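Local coordinates for extracellular solute-binding protein, family 1 (Bifidobacterium longum subsp. infantis, PDB 6FTH) that probably captures human milk oligosaccharides at the cell surface and hands them to an ABC transporter for uptake, at residues Thr233-Lys238 with Glu505-Trp510; Asp447-Tyr452 with Lys512-Tyr517; Asp41-Met46 with Trp62-Glu67. All coordinates share one frame; numbering follows the deposited sequence.

Contact 1. Residues Thr233-Lys238 with Glu505-Trp510; sequences TGFYAK and ENVKIW
F235, at the start of strand 235-238, lays its ring against three residues of helix 505-510 and illustrates how a single aromatic can join a strand to a helix. From CB, CG stands anti to the carbonyl carbon (chi1 -57°), which sends the ring out to the helix. CG, CD1, CD2 and CE2 all meet the CD1-NE1 corner of the W510 indole, whose CD1 sits 3.6 Å above the plane of the F235 ring, over its centre; F235 CD2 lies 3.7 Å from W510 CD1. The phenyl ring and the indole five-membered ring are oblique, their planes 41° apart and their centroids separated by 4.5 Å. At the ring edge, near its plane, F235 CE1 meets the V507 CG2 methyl at 3.7 Å. The tip, F235 CZ, reaches N506 CB at 3.6 Å, while the amide oxygen of N506 is bound to N466. A leucine here would probably leave W510 CD1 without the flat surface beneath it and open a gap beside V507 CG2. Polar traffic runs through one water, which donates to T233 OG1 (2.7 Å) and accepts from W510 NE1 (2.9 Å); T233 OG1 also bonds to the carbonyl of A230. The hairpin of strands 235-238 and 241-244 is therefore joined to this helix by dispersion and shape, with a single water bridging the polar ends.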
loop_
_atom_site.group_PDB
_atom_site.type_symbol
_atom_site.label_atom_id
_atom_site.label_comp_id
_atom_site.label_asym_id
_atom_site.label_seq_id
_atom_site.Cartn_x
_atom_site.Cartn_y
_atom_site.Cartn_z
ATOM N N THR A 233 2.756 -11.904 -2.043
ATOM C CA THR A 233 3.617 -13.059 -2.246
ATOM C C THR A 233 2.871 -14.292 -2.727
ATOM O O THR A 233 3.484 -15.356 -2.867
ATOM C CB THR A 233 4.439 -13.371 -0.984
ATOM O OG1 THR A 233 3.600 -13.771 0.104
ATOM C CG2 THR A 233 5.243 -12.141 -0.560
ATOM N N GLY A 234 1.581 -14.179 -3.027
ATOM C CA GLY A 234 0.852 -15.229 -3.691
ATOM C C GLY A 234 -0.154 -15.994 -2.851
ATOM O O GLY A 234 -0.569 -17.075 -3.271
ATOM N N PHE A 235 -0.571 -15.463 -1.709
ATOM C CA PHE A 235 -1.484 -16.170 -0.807
ATOM C C PHE A 235 -2.822 -15.461 -0.666
ATOM O O PHE A 235 -2.931 -14.243 -0.847
ATOM C CB PHE A 235 -0.837 -16.381 0.564
ATOM C CG PHE A 235 0.458 -17.120 0.459
ATOM C CD1 PHE A 235 0.474 -18.497 0.353
ATOM C CD2 PHE A 235 1.652 -16.423 0.298
ATOM C CE1 PHE A 235 1.665 -19.181 0.160
ATOM C CE2 PHE A 235 2.843 -17.098 0.109
ATOM C CZ PHE A 235 2.854 -18.474 0.043
ATOM N N TYR A 236 -3.847 -16.256 -0.350
ATOM C CA TYR A 236 -5.179 -15.743 -0.104
ATOM C C TYR A 236 -5.867 -16.649 0.896
ATOM O O TYR A 236 -5.338 -17.689 1.285
ATOM C CB TYR A 236 -6.018 -15.653 -1.372
ATOM C CG TYR A 236 -6.470 -16.950 -1.990
ATOM C CD1 TYR A 236 -5.594 -17.707 -2.767
ATOM C CD2 TYR A 236 -7.782 -17.381 -1.853
ATOM C CE1 TYR A 236 -6.006 -18.874 -3.355
ATOM C CE2 TYR A 236 -8.198 -18.554 -2.423
ATOM C CZ TYR A 236 -7.312 -19.293 -3.192
ATOM O OH TYR A 236 -7.691 -20.467 -3.808
ATOM N N ALA A 237 -7.049 -16.232 1.321
ATOM C CA ALA A 237 -7.873 -17.047 2.204
ATOM C C ALA A 237 -9.304 -17.052 1.696
ATOM O O ALA A 237 -9.778 -16.078 1.110
ATOM C CB ALA A 237 -7.860 -16.545 3.647
ATOM N N LYS A 238 -9.991 -18.164 1.931
ATOM C CA LYS A 238 -11.420 -18.237 1.672
ATOM C C LYS A 238 -12.013 -19.199 2.686
ATOM O O LYS A 238 -11.473 -20.286 2.886
ATOM C CB LYS A 238 -11.680 -18.754 0.250
ATOM C CG LYS A 238 -12.743 -18.018 -0.505
ATOM C CD LYS A 238 -13.067 -18.709 -1.825
ATOM C CE LYS A 238 -12.398 -18.025 -3.001
ATOM N NZ LYS A 238 -12.997 -18.531 -4.271
ATOM N N GLU A 505 4.879 -25.773 1.893
ATOM C CA GLU A 505 5.336 -25.405 3.223
ATOM C C GLU A 505 4.897 -23.985 3.552
ATOM O O GLU A 505 4.432 -23.696 4.662
ATOM C CB GLU A 505 6.865 -25.521 3.300
ATOM C CG GLU A 505 7.447 -25.109 4.657
ATOM C CD GLU A 505 8.970 -25.252 4.728
ATOM O OE1 GLU A 505 9.644 -25.086 3.672
ATOM O OE2 GLU A 505 9.479 -25.521 5.844
ATOM N N ASN A 506 5.046 -23.078 2.588
ATOM C CA ASN A 506 4.643 -21.696 2.813
ATOM C C ASN A 506 3.138 -21.592 3.060
ATOM O O ASN A 506 2.699 -20.833 3.926
ATOM C CB ASN A 506 5.050 -20.836 1.604
ATOM C CG ASN A 506 6.517 -20.470 1.595
ATOM O OD1 ASN A 506 7.320 -21.061 2.287
ATOM N ND2 ASN A 506 6.857 -19.437 0.829
ATOM N N VAL A 507 2.325 -22.335 2.292
ATOM C CA VAL A 507 0.882 -22.334 2.540
ATOM C C VAL A 507 0.584 -22.749 3.975
ATOM O O VAL A 507 -0.206 -22.104 4.678
ATOM C CB VAL A 507 0.158 -23.233 1.523
ATOM C CG1 VAL A 507 -1.286 -23.376 1.926
ATOM C CG2 VAL A 507 0.278 -22.659 0.117
ATOM N N LYS A 508 1.211 -23.834 4.428
ATOM C CA LYS A 508 0.946 -24.327 5.769
ATOM C C LYS A 508 1.407 -23.338 6.841
ATOM O O LYS A 508 0.738 -23.178 7.872
ATOM C CB LYS A 508 1.603 -25.699 5.919
ATOM C CG LYS A 508 1.344 -26.402 7.241
ATOM C CD LYS A 508 1.479 -27.964 7.153
ATOM C CE LYS A 508 2.789 -28.352 6.579
ATOM N NZ LYS A 508 2.982 -29.807 6.716
ATOM N N ILE A 509 2.556 -22.663 6.624
ATOM C CA ILE A 509 3.022 -21.636 7.552
ATOM C C ILE A 509 2.016 -20.497 7.654
ATOM O O ILE A 509 1.649 -20.071 8.757
ATOM C CB ILE A 509 4.413 -21.127 7.128
ATOM C CG1 ILE A 509 5.455 -22.210 7.427
ATOM C CG2 ILE A 509 4.747 -19.820 7.828
ATOM C CD1 ILE A 509 6.855 -21.910 6.845
ATOM N N TRP A 510 1.507 -20.024 6.506
ATOM C CA TRP A 510 0.535 -18.939 6.546
ATOM C C TRP A 510 -0.763 -19.402 7.191
ATOM O O TRP A 510 -1.382 -18.647 7.946
ATOM C CB TRP A 510 0.285 -18.361 5.150
ATOM C CG TRP A 510 1.296 -17.327 4.782
ATOM C CD1 TRP A 510 2.235 -17.411 3.801
ATOM C CD2 TRP A 510 1.451 -16.031 5.392
ATOM N NE1 TRP A 510 2.974 -16.242 3.769
ATOM C CE2 TRP A 510 2.520 -15.397 4.743
ATOM C CE3 TRP A 510 0.807 -15.365 6.435
ATOM C CZ2 TRP A 510 2.951 -14.111 5.080
ATOM C CZ3 TRP A 510 1.242 -14.083 6.781
ATOM C CH2 TRP A 510 2.306 -13.476 6.103
HETATM O O HOH W 1 4.960 -14.983 2.156
#

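Contact 2. Residues Asp447-Tyr452 with Lys512-Tyr517; sequences DYIPDY and KWYDIY
Y514, Y452 and Y517 carry this contact, each in its own way. Y514, with CG anti to the backbone N (chi1 172°), reaches from the helix into the loop and presents its ring edge: CE1 lies 3.8 Å from P450 CD and the same from Y448 O, while CD1 comes near I449 CA. Its hydroxyl bonds to the carbonyl of V445, so the ring is held at its far end. Y514 and Y517 are three residues apart on the C-terminal helix 503-518 and so face the same loop, which leads into helix 457-484. This is a loop-on-helix interface in what is probably a type 2 periplasmic-binding-protein fold. Y517 offers a face to the loop backbone: Y452 O stands 3.1 Å above its plane, displaced toward the rim near CE2. The side chains of Y452 and Y517 pass each other in opposite directions, with Y517 CD2 at the edge of the Y452 ring, 3.8 Å from Y452 CD1. P450 CB rests over a face of the Y452 ring, offset toward its rim. At its far end Y452 OH shares a water with the helix, 2.6 Å from the hydroxyl, and that water donates to Y517 O over 3.2 Å.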
loop_
_atom_site.group_PDB
_atom_site.type_symbol
_atom_site.label_atom_id
_atom_site.label_comp_id
_atom_site.label_asym_id
_atom_site.label_seq_id
_atom_site.Cartn_x
_atom_site.Cartn_y
_atom_site.Cartn_z
ATOM N N ASP A 447 -12.083 -14.416 4.483
ATOM C CA ASP A 447 -11.788 -14.427 3.053
ATOM C C ASP A 447 -10.614 -13.510 2.705
ATOM O O ASP A 447 -10.470 -13.102 1.544
ATOM C CB ASP A 447 -13.021 -14.026 2.231
ATOM C CG ASP A 447 -14.236 -14.886 2.507
ATOM O OD1 ASP A 447 -14.073 -16.094 2.734
ATOM O OD2 ASP A 447 -15.366 -14.351 2.455
ATOM N N TYR A 448 -9.795 -13.179 3.695
ATOM C CA TYR A 448 -8.688 -12.240 3.541
ATOM C C TYR A 448 -7.736 -12.514 4.689
ATOM O O TYR A 448 -8.176 -12.581 5.842
ATOM C CB TYR A 448 -9.225 -10.794 3.641
ATOM C CG TYR A 448 -8.198 -9.697 3.453
ATOM C CD1 TYR A 448 -7.906 -9.229 2.197
ATOM C CD2 TYR A 448 -7.553 -9.114 4.544
ATOM C CE1 TYR A 448 -6.970 -8.217 2.017
ATOM C CE2 TYR A 448 -6.642 -8.089 4.369
ATOM C CZ TYR A 448 -6.362 -7.671 3.101
ATOM O OH TYR A 448 -5.422 -6.672 2.927
ATOM N N ILE A 449 -6.451 -12.693 4.397
ATOM C CA ILE A 449 -5.448 -12.843 5.446
ATOM C C ILE A 449 -5.205 -11.474 6.066
ATOM O O ILE A 449 -4.668 -10.594 5.383
ATOM C CB ILE A 449 -4.149 -13.427 4.881
ATOM C CG1 ILE A 449 -4.415 -14.795 4.232
ATOM C CG2 ILE A 449 -3.104 -13.497 5.980
ATOM C CD1 ILE A 449 -3.265 -15.241 3.348
ATOM N N PRO A 450 -5.613 -11.228 7.312
ATOM C CA PRO A 450 -5.500 -9.865 7.851
ATOM C C PRO A 450 -4.073 -9.349 7.875
ATOM O O PRO A 450 -3.091 -10.102 8.013
ATOM C CB PRO A 450 -6.094 -9.982 9.264
ATOM C CG PRO A 450 -7.077 -11.099 9.146
ATOM C CD PRO A 450 -6.378 -12.096 8.227
ATOM N N ASP A 451 -3.972 -8.025 7.732
ATOM C CA ASP A 451 -2.684 -7.380 7.617
ATOM C C ASP A 451 -1.808 -7.617 8.844
ATOM O O ASP A 451 -0.580 -7.523 8.736
ATOM C CB ASP A 451 -2.914 -5.880 7.431
ATOM C CG ASP A 451 -3.725 -5.549 6.195
ATOM O OD1 ASP A 451 -3.814 -6.409 5.292
ATOM O OD2 ASP A 451 -4.267 -4.405 6.123
ATOM N N TYR A 452 -2.401 -7.916 9.994
ATOM C CA TYR A 452 -1.667 -8.095 11.241
ATOM C C TYR A 452 -1.133 -9.515 11.452
ATOM O O TYR A 452 -0.499 -9.772 12.481
ATOM C CB TYR A 452 -2.538 -7.674 12.427
ATOM C CG TYR A 452 -3.955 -8.209 12.452
ATOM C CD1 TYR A 452 -4.215 -9.505 12.875
ATOM C CD2 TYR A 452 -5.030 -7.411 12.096
ATOM C CE1 TYR A 452 -5.480 -9.993 12.923
ATOM C CE2 TYR A 452 -6.323 -7.909 12.133
ATOM C CZ TYR A 452 -6.541 -9.197 12.555
ATOM O OH TYR A 452 -7.822 -9.735 12.596
ATOM N N LYS A 512 -1.058 -21.576 9.568
ATOM C CA LYS A 512 -0.811 -21.645 11.006
ATOM C C LYS A 512 -0.915 -20.273 11.650
ATOM O O LYS A 512 -1.594 -20.105 12.665
ATOM C CB LYS A 512 0.573 -22.241 11.258
ATOM C CG LYS A 512 0.928 -22.319 12.739
ATOM C CD LYS A 512 2.261 -22.960 12.971
ATOM C CE LYS A 512 3.369 -22.059 12.537
ATOM N NZ LYS A 512 4.738 -22.606 12.844
ATOM N N TRP A 513 -0.224 -19.282 11.099
ATOM C CA TRP A 513 -0.247 -17.960 11.729
ATOM C C TRP A 513 -1.600 -17.289 11.551
ATOM O O TRP A 513 -2.090 -16.607 12.459
ATOM C CB TRP A 513 0.879 -17.099 11.184
ATOM C CG TRP A 513 2.195 -17.593 11.686
ATOM C CD1 TRP A 513 3.127 -18.302 10.987
ATOM C CD2 TRP A 513 2.667 -17.526 13.034
ATOM N NE1 TRP A 513 4.172 -18.665 11.818
ATOM C CE2 TRP A 513 3.901 -18.211 13.080
ATOM C CE3 TRP A 513 2.163 -16.960 14.212
ATOM C CZ2 TRP A 513 4.660 -18.305 14.251
ATOM C CZ3 TRP A 513 2.916 -17.063 15.378
ATOM C CH2 TRP A 513 4.151 -17.735 15.385
ATOM N N TYR A 514 -2.232 -17.491 10.395
ATOM C CA TYR A 514 -3.597 -17.013 10.231
ATOM C C TYR A 514 -4.500 -17.565 11.330
ATOM O O TYR A 514 -5.296 -16.832 11.932
ATOM C CB TYR A 514 -4.077 -17.425 8.851
ATOM C CG TYR A 514 -5.525 -17.188 8.582
ATOM C CD1 TYR A 514 -5.988 -15.957 8.103
ATOM C CD2 TYR A 514 -6.435 -18.203 8.766
ATOM C CE1 TYR A 514 -7.341 -15.747 7.837
ATOM C CE2 TYR A 514 -7.776 -18.012 8.496
ATOM C CZ TYR A 514 -8.232 -16.779 8.026
ATOM O OH TYR A 514 -9.590 -16.613 7.772
ATOM N N ASP A 515 -4.390 -18.857 11.609
ATOM C CA ASP A 515 -5.207 -19.474 12.657
ATOM C C ASP A 515 -4.878 -18.889 14.031
ATOM O O ASP A 515 -5.779 -18.555 14.805
ATOM C CB ASP A 515 -5.002 -20.991 12.653
ATOM C CG ASP A 515 -5.623 -21.672 11.460
ATOM O OD1 ASP A 515 -6.433 -21.045 10.747
ATOM O OD2 ASP A 515 -5.301 -22.850 11.231
ATOM N N ILE A 516 -3.589 -18.760 14.351
ATOM C CA ILE A 516 -3.177 -18.207 15.649
ATOM C C ILE A 516 -3.800 -16.831 15.863
ATOM O O ILE A 516 -4.325 -16.527 16.944
ATOM C CB ILE A 516 -1.642 -18.156 15.742
ATOM C CG1 ILE A 516 -1.074 -19.572 15.933
ATOM C CG2 ILE A 516 -1.185 -17.227 16.866
ATOM C CD1 ILE A 516 0.444 -19.659 15.786
ATOM N N TYR A 517 -3.756 -15.980 14.828
ATOM C CA TYR A 517 -4.204 -14.591 14.968
ATOM C C TYR A 517 -5.722 -14.435 14.873
ATOM O O TYR A 517 -6.273 -13.482 15.432
ATOM C CB TYR A 517 -3.553 -13.722 13.891
ATOM C CG TYR A 517 -2.202 -13.165 14.235
ATOM C CD1 TYR A 517 -1.031 -13.848 13.923
ATOM C CD2 TYR A 517 -2.090 -11.908 14.830
ATOM C CE1 TYR A 517 0.211 -13.299 14.221
ATOM C CE2 TYR A 517 -0.859 -11.365 15.132
ATOM C CZ TYR A 517 0.287 -12.053 14.820
ATOM O OH TYR A 517 1.501 -11.466 15.123
HETATM O O HOH W 2 -8.546 -11.465 14.406
#

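Contact 3. Residues Asp41-Met46 with Trp62-Glu67; sequences DKIANM and WQEVSE
E64 OE1 is gripped from two directions, by the backbone N of I43 and by the ammonium group of K36 from the adjoining strand 29-36. The bond from I43 N to E64 OE1 measures 3.0 Å with an N-H...O angle of 158°, and it arrives well above the carboxylate plane, 44° out of it. K36 also donates to the carbonyl of D41, so one lysine ties the loop and the E64 carboxylate together, and its positive charge probably favours the ionised form of E64. With CG anti to its carbonyl carbon and the chain extended beyond, E64 reaches across to the loop. Its other oxygen, OE2, has K42 NZ nearby as a possible salt-bridge partner, but OE2 is placed less surely and the pairing is doubtful. Next to this polar group the contact turns apolar. I43 CG2 sits squarely over the six-membered ring of W62, 3.7 Å from its centroid and 10° off the normal, a CH-pi contact, while I43 CD1 leans toward W62 CE3 at 4.0 Å. The loop itself is braced from within: D41 OD1 accepts from K42 N at 2.7 Å and from N45 ND2 at 3.0 Å, both arriving from the same face of the carboxylate. W62 and I43 each also touch A49 on helix 47-56. Loop, helix and strand thus belong to a beta-alpha-beta crossover, in which parallel strands 29-36 and 59-66 are joined through helix 47-56, the building unit of the sheet-centred lobes of solute-binding proteins.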
loop_
_atom_site.group_PDB
_atom_site.type_symbol
_atom_site.label_atom_id
_atom_site.label_comp_id
_atom_site.label_asym_id
_atom_site.label_seq_id
_atom_site.Cartn_x
_atom_site.Cartn_y
_atom_site.Cartn_z
ATOM N N ASP A 41 11.133 19.114 3.535
ATOM C CA ASP A 41 12.162 19.980 4.094
ATOM C C ASP A 41 12.895 19.236 5.205
ATOM O O ASP A 41 12.497 18.145 5.647
ATOM C CB ASP A 41 11.523 21.257 4.661
ATOM C CG ASP A 41 12.492 22.437 4.759
ATOM O OD1 ASP A 41 13.720 22.255 4.606
ATOM O OD2 ASP A 41 11.998 23.565 4.993
ATOM N N LYS A 42 14.015 19.805 5.622
ATOM C CA LYS A 42 14.711 19.295 6.787
ATOM C C LYS A 42 13.829 19.492 8.020
ATOM O O LYS A 42 13.147 20.507 8.151
ATOM C CB LYS A 42 16.023 20.071 6.924
ATOM C CG LYS A 42 17.121 19.360 7.679
ATOM C CD LYS A 42 16.710 19.227 9.127
ATOM C CE LYS A 42 17.811 18.895 10.047
ATOM N NZ LYS A 42 17.250 18.325 11.269
ATOM N N ILE A 43 13.829 18.508 8.924
ATOM C CA ILE A 43 12.971 18.582 10.110
ATOM C C ILE A 43 13.306 19.796 10.969
ATOM O O ILE A 43 12.411 20.432 11.541
ATOM C CB ILE A 43 13.056 17.280 10.929
ATOM C CG1 ILE A 43 12.529 16.112 10.115
ATOM C CG2 ILE A 43 12.230 17.402 12.228
ATOM C CD1 ILE A 43 12.602 14.768 10.864
ATOM N N ALA A 44 14.598 20.100 11.126
ATOM C CA ALA A 44 14.999 21.261 11.916
ATOM C C ALA A 44 14.362 22.542 11.397
ATOM O O ALA A 44 14.189 23.494 12.168
ATOM C CB ALA A 44 16.523 21.395 11.940
ATOM N N ASN A 45 14.009 22.587 10.108
ATOM C CA ASN A 45 13.354 23.759 9.531
ATOM C C ASN A 45 11.857 23.809 9.795
ATOM O O ASN A 45 11.209 24.767 9.359
ATOM C CB ASN A 45 13.583 23.825 8.016
ATOM C CG ASN A 45 15.007 24.210 7.664
ATOM O OD1 ASN A 45 15.729 24.759 8.498
ATOM N ND2 ASN A 45 15.420 23.907 6.436
ATOM N N MET A 46 11.277 22.819 10.474
ATOM C CA MET A 46 9.834 22.771 10.677
ATOM C C MET A 46 9.467 23.306 12.055
ATOM O O MET A 46 9.983 22.827 13.067
ATOM C CB MET A 46 9.349 21.329 10.541
ATOM C CG MET A 46 9.614 20.741 9.160
ATOM S SD MET A 46 9.236 18.972 9.127
ATOM C CE MET A 46 9.912 18.488 7.538
ATOM N N TRP A 62 18.397 15.238 15.869
ATOM C CA TRP A 62 17.774 14.642 14.696
ATOM C C TRP A 62 18.851 14.084 13.774
ATOM O O TRP A 62 19.905 14.701 13.570
ATOM C CB TRP A 62 16.960 15.682 13.918
ATOM C CG TRP A 62 15.799 16.337 14.644
ATOM C CD1 TRP A 62 15.765 17.601 15.152
ATOM C CD2 TRP A 62 14.502 15.773 14.901
ATOM N NE1 TRP A 62 14.547 17.859 15.713
ATOM C CE2 TRP A 62 13.751 16.753 15.579
ATOM C CE3 TRP A 62 13.911 14.536 14.639
ATOM C CZ2 TRP A 62 12.448 16.539 15.991
ATOM C CZ3 TRP A 62 12.617 14.326 15.053
ATOM C CH2 TRP A 62 11.897 15.327 15.725
ATOM N N GLN A 63 18.583 12.905 13.220
ATOM C CA GLN A 63 19.390 12.314 12.166
ATOM C C GLN A 63 18.425 11.915 11.060
ATOM O O GLN A 63 17.493 11.148 11.304
ATOM C CB GLN A 63 20.126 11.078 12.681
ATOM C CG GLN A 63 21.011 10.429 11.630
ATOM C CD GLN A 63 21.593 9.104 12.094
ATOM O OE1 GLN A 63 21.561 8.774 13.286
ATOM N NE2 GLN A 63 22.122 8.331 11.146
ATOM N N GLU A 64 18.624 12.444 9.865
ATOM C CA GLU A 64 17.732 12.186 8.747
ATOM C C GLU A 64 18.433 11.353 7.686
ATOM O O GLU A 64 19.624 11.546 7.412
ATOM C CB GLU A 64 17.263 13.496 8.127
ATOM C CG GLU A 64 16.455 14.337 9.078
ATOM C CD GLU A 64 16.176 15.712 8.512
ATOM O OE1 GLU A 64 15.076 15.936 7.980
ATOM O OE2 GLU A 64 17.089 16.563 8.569
ATOM N N VAL A 65 17.687 10.429 7.096
ATOM C CA VAL A 65 18.174 9.603 5.997
ATOM C C VAL A 65 17.059 9.425 4.976
ATOM O O VAL A 65 15.873 9.373 5.326
ATOM C CB VAL A 65 18.664 8.233 6.500
ATOM C CG1 VAL A 65 19.746 8.425 7.550
ATOM C CG2 VAL A 65 17.508 7.429 7.073
ATOM N N SER A 66 17.436 9.331 3.704
ATOM C CA SER A 66 16.455 9.056 2.664
ATOM C C SER A 66 16.002 7.602 2.733
ATOM O O SER A 66 16.656 6.741 3.330
ATOM C CB SER A 66 17.035 9.320 1.275
ATOM O OG SER A 66 18.006 8.333 0.955
ATOM N N GLU A 67 14.857 7.337 2.104
ATOM C CA GLU A 67 14.353 5.973 2.033
ATOM C C GLU A 67 15.311 5.081 1.252
ATOM O O GLU A 67 15.575 3.944 1.657
ATOM C CB GLU A 67 12.948 5.983 1.427
ATOM C CG GLU A 67 11.909 6.534 2.410
ATOM C CD GLU A 67 10.523 6.713 1.828
ATOM O OE1 GLU A 67 10.337 6.820 0.593
ATOM O OE2 GLU A 67 9.594 6.766 2.658
#

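How the contacts relate
Contacts 1 and 2 are neighbours, their centres 10 Å apart, because both draw on helix 503-518; the loop 447-452 then meets strand 235-238 directly, I449 CD1 lying 3.9 Å from F235 CB and D447 OD1 3.6 Å from K238 CA. Contact 3 is separate. Its centre is about 39 Å from that of contact 1, on the opposite side of the chain's centre, and about 36 Å from that of contact 2, with nearest atoms about 19 and 18 Å away respectively. In this family the sugar is typically held in a cleft between two lobes. Contact 3 belongs to the sheet containing strands 29-36 and 59-66, whereas the other two join C-terminal helix, loop and hairpin.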